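Side-chain contacts in possible metal-dependent hydrolase (Veillonella parvula, PDB 3RPC), which is probably a hydrolase of the metallo-beta-lactamase superfamily that works through a pair of bound zinc ions, its substrate being unknown: residues 169-173 and 174-178; 234-237 and 238-241. All blocks are in the same frame, centred on the assembly; numbering follows the deposited sequence.

Contact 1: residues 169-173 and 174-178; sequences TVWTS and DVEKA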
# COMPACT_ATOMS: atom_id res chain seq x y z
N THR A 169 -8.66 -4.61 -6.06
CA THR A 169 -8.05 -4.95 -4.79
C THR A 169 -9.03 -5.80 -4.00
O THR A 169 -10.24 -5.70 -4.17
CB THR A 169 -7.68 -3.69 -3.99
OG1 THR A 169 -7.09 -4.06 -2.73
CG2 THR A 169 -8.90 -2.80 -3.76
N VAL A 170 -8.48 -6.66 -3.15
CA VAL A 170 -9.27 -7.30 -2.11
C VAL A 170 -9.40 -6.34 -0.93
O VAL A 170 -8.81 -5.26 -0.93
CB VAL A 170 -8.65 -8.64 -1.67
CG1 VAL A 170 -8.48 -9.57 -2.85
CG2 VAL A 170 -7.30 -8.43 -0.94
N TRP A 171 -10.19 -6.71 0.08
CA TRP A 171 -10.37 -5.81 1.22
C TRP A 171 -9.13 -5.82 2.11
O TRP A 171 -8.85 -6.80 2.77
CB TRP A 171 -11.59 -6.23 2.03
CG TRP A 171 -12.04 -5.17 2.97
CD1 TRP A 171 -11.41 -4.78 4.12
CD2 TRP A 171 -13.21 -4.36 2.85
NE1 TRP A 171 -12.12 -3.75 4.71
CE2 TRP A 171 -13.23 -3.49 3.96
CE3 TRP A 171 -14.24 -4.29 1.91
CZ2 TRP A 171 -14.26 -2.56 4.15
CZ3 TRP A 171 -15.26 -3.37 2.11
CH2 TRP A 171 -15.25 -2.51 3.22
N THR A 172 -8.39 -4.71 2.11
CA THR A 172 -7.20 -4.58 2.95
C THR A 172 -7.30 -3.31 3.78
O THR A 172 -8.27 -2.55 3.67
CB THR A 172 -5.92 -4.46 2.11
OG1 THR A 172 -5.93 -3.19 1.44
CG2 THR A 172 -5.81 -5.58 1.09
N SER A 173 -6.29 -3.05 4.61
CA SER A 173 -6.28 -1.82 5.39
C SER A 173 -6.19 -0.58 4.50
O SER A 173 -6.54 0.52 4.94
CB SER A 173 -5.14 -1.83 6.40
OG SER A 173 -5.34 -2.86 7.36
N ASP A 174 -5.73 -0.74 3.27
CA ASP A 174 -5.67 0.42 2.37
C ASP A 174 -7.08 0.91 2.06
O ASP A 174 -7.31 2.11 1.89
CB ASP A 174 -4.92 0.08 1.09
CG ASP A 174 -3.40 0.08 1.28
OD1 ASP A 174 -2.92 0.86 2.12
OD2 ASP A 174 -2.71 -0.68 0.58
N VAL A 175 -8.02 -0.03 1.98
CA VAL A 175 -9.43 0.30 1.75
C VAL A 175 -9.98 0.99 3.01
O VAL A 175 -10.65 2.03 2.91
CB VAL A 175 -10.24 -0.97 1.40
CG1 VAL A 175 -11.73 -0.65 1.23
CG2 VAL A 175 -9.67 -1.62 0.15
N GLU A 176 -9.69 0.43 4.18
CA GLU A 176 -10.13 1.04 5.44
C GLU A 176 -9.59 2.45 5.58
O GLU A 176 -10.30 3.35 6.04
CB GLU A 176 -9.71 0.20 6.66
CG GLU A 176 -10.32 -1.21 6.70
CD GLU A 176 -11.80 -1.24 7.07
OE1 GLU A 176 -12.42 -0.17 7.30
OE2 GLU A 176 -12.36 -2.35 7.14
N LYS A 177 -8.33 2.63 5.20
CA LYS A 177 -7.68 3.94 5.24
C LYS A 177 -8.40 4.95 4.36
O LYS A 177 -8.72 6.05 4.81
CB LYS A 177 -6.21 3.84 4.84
CG LYS A 177 -5.32 3.27 5.95
CD LYS A 177 -3.93 2.97 5.41
CE LYS A 177 -2.98 2.50 6.51
NZ LYS A 177 -1.59 2.41 5.95
N ALA A 178 -8.66 4.57 3.10
CA ALA A 178 -9.32 5.51 2.20
C ALA A 178 -10.71 5.87 2.69
O ALA A 178 -11.12 7.03 2.63
CB ALA A 178 -9.37 4.94 0.79
O HOH W 1 -3.56 -3.14 0.19
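The side chains of W171 and E176 cross at about a right angle, and the planes of indole and carboxylate are 65° apart. W171 NE1 donates to E176 OE2 at 2.8 Å, the acceptor lying close to the plane of the indole at its edge, whereas the N-H reaches the carboxylate from above the carboxylate plane, and the bond is bent to 150°. In E176, CG is set beside the backbone N, and a bend at chi2 (-74°) turns the acid toward the ring instead of letting it run out along the helix. Its other oxygen, OE1, forms a salt bridge with R216 of helix 207-216; with both oxygens held, the carboxylate has little freedom to rotate. V175 approaches the same ring from a different direction. Its CG1, anti to the backbone N, sits over one face, 4.2 Å from the centroid of the six-membered ring of W171 and almost straight above it, a CH-pi contact. R212 adds a cation-pi interaction with this indole. The other methyl, V175 CG2, meets T169 CG2 obliquely at 4.2 Å. After W171 the chain enters the helix through T172, whose OG1 accepts from D174 N at 3.1 Å. A water bridges the same hydroxyl to D174 OD2, to which it donates at 2.6 Å. K177 lays its aliphatic chain past S173 O, with CG 3.2 Å from that oxygen, and its NZ continues to D149 of the second subunit in a salt bridge. The whole is a threonine N-cap opening helix 173-182, with the tryptophan just before the cap pinned to the first turn, on the loop that follows the zinc ligand D168 in this metallo-beta-lactamase-like fold.

Contact 2: residues 234-237 and 238-241; sequences ATSR and KDVR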
# COMPACT_ATOMS: atom_id res chain seq x y z
N ALA A 234 -16.34 -14.92 -11.19
CA ALA A 234 -17.25 -15.98 -10.75
C ALA A 234 -18.51 -15.46 -10.09
O ALA A 234 -19.42 -16.24 -9.79
CB ALA A 234 -16.51 -16.91 -9.81
N THR A 235 -18.58 -14.16 -9.88
CA THR A 235 -19.77 -13.53 -9.32
C THR A 235 -20.37 -12.60 -10.37
O THR A 235 -19.71 -11.68 -10.85
CB THR A 235 -19.43 -12.73 -8.06
OG1 THR A 235 -19.01 -13.65 -7.03
CG2 THR A 235 -20.64 -11.94 -7.57
N SER A 236 -21.63 -12.86 -10.73
CA SER A 236 -22.32 -12.16 -11.81
C SER A 236 -23.24 -11.07 -11.27
O SER A 236 -23.46 -10.97 -10.07
CB SER A 236 -23.17 -13.17 -12.57
OG SER A 236 -24.19 -13.69 -11.73
N ARG A 237 -23.79 -10.24 -12.15
CA ARG A 237 -24.80 -9.29 -11.71
C ARG A 237 -25.97 -10.01 -11.03
O ARG A 237 -26.49 -9.56 -10.01
CB ARG A 237 -25.34 -8.47 -12.88
CG ARG A 237 -24.41 -7.39 -13.40
CD ARG A 237 -25.21 -6.60 -14.42
NE ARG A 237 -24.51 -5.42 -14.92
CZ ARG A 237 -23.71 -5.41 -15.97
NH1 ARG A 237 -23.14 -4.27 -16.32
NH2 ARG A 237 -23.47 -6.52 -16.66
N LYS A 238 -26.40 -11.13 -11.62
CA LYS A 238 -27.51 -11.91 -11.06
C LYS A 238 -27.17 -12.31 -9.63
O LYS A 238 -28.01 -12.20 -8.72
CB LYS A 238 -27.77 -13.16 -11.91
CG LYS A 238 -28.50 -12.90 -13.21
CD LYS A 238 -28.57 -14.19 -14.03
CE LYS A 238 -29.21 -13.96 -15.39
NZ LYS A 238 -29.10 -15.17 -16.26
N ASP A 239 -25.93 -12.75 -9.41
CA ASP A 239 -25.47 -13.16 -8.08
C ASP A 239 -25.54 -11.99 -7.10
O ASP A 239 -26.01 -12.12 -5.97
CB ASP A 239 -24.04 -13.69 -8.13
CG ASP A 239 -23.89 -14.93 -8.99
OD1 ASP A 239 -24.92 -15.57 -9.32
OD2 ASP A 239 -22.74 -15.28 -9.34
N VAL A 240 -25.06 -10.83 -7.53
CA VAL A 240 -25.06 -9.68 -6.64
C VAL A 240 -26.48 -9.23 -6.34
O VAL A 240 -26.81 -8.88 -5.20
CB VAL A 240 -24.22 -8.52 -7.22
CG1 VAL A 240 -24.47 -7.24 -6.42
CG2 VAL A 240 -22.75 -8.88 -7.20
N ARG A 241 -27.34 -9.26 -7.36
CA ARG A 241 -28.73 -8.86 -7.16
C ARG A 241 -29.45 -9.74 -6.13
O ARG A 241 -30.20 -9.22 -5.28
CB ARG A 241 -29.48 -8.79 -8.49
CG ARG A 241 -29.01 -7.59 -9.30
CD ARG A 241 -29.48 -7.63 -10.72
NE ARG A 241 -29.08 -6.40 -11.39
CZ ARG A 241 -28.87 -6.29 -12.70
NH1 ARG A 241 -29.03 -7.36 -13.48
NH2 ARG A 241 -28.51 -5.13 -13.22
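S236 and D239 face each other across the first turn of helix 237-246 and exchange bonds in both directions. D239 N donates to S236 OG at 3.0 Å, while S236 N donates to D239 OD2 at 3.0 Å, nearly straight at 166° but from above the carboxylate plane. The serine hydroxyl lies between its backbone N and carbonyl carbon (chi1 64°), which turns it back over the helix start. On the packed side, T235 CG2 touches V240 CG2 at 3.7 Å, the two side chains crossing at about a right angle, and V240 goes on to meet T207 and I210 of helix 207-216. R237 and R241 run side by side in the same direction, CD of R237 over one face of the R241 guanidinium, 3.8 Å from its NH2. Their charges are divided among different acids: R237 pairs with D258 and D228, R241 with E257. The looser side belongs to K238, whose extended chain leads away into solvent from a CB 3.6 Å from S236 OG. The capping box gives D239 N and the N-cap amide S236 N each an acceptor, and the surrounding carboxylates probably offset the closeness of the two arginines.

In the fold
Following the chain from the N terminus, contact 1 comes first: the loop leaving strand 163-165 passes D168, a ligand of both zinc ions, and turns into helix 173-182. Strand 186-190, helix 207-216 and strand 221-225 follow before contact 2 starts helix 237-246 from the loop beyond H226, a ligand of one zinc. The two are in series, neither nested nor crossing, and each closes just a short local turn. The centres of contact 1 and contact 2 are about 22 Å apart, and the two do not touch. Helix 207-216 links them indirectly, meeting W171 and E176 of contact 1 and V240 of contact 2. Contact 1 also reaches the second subunit; contact 2 instead ties its helix to the loop at 255-258.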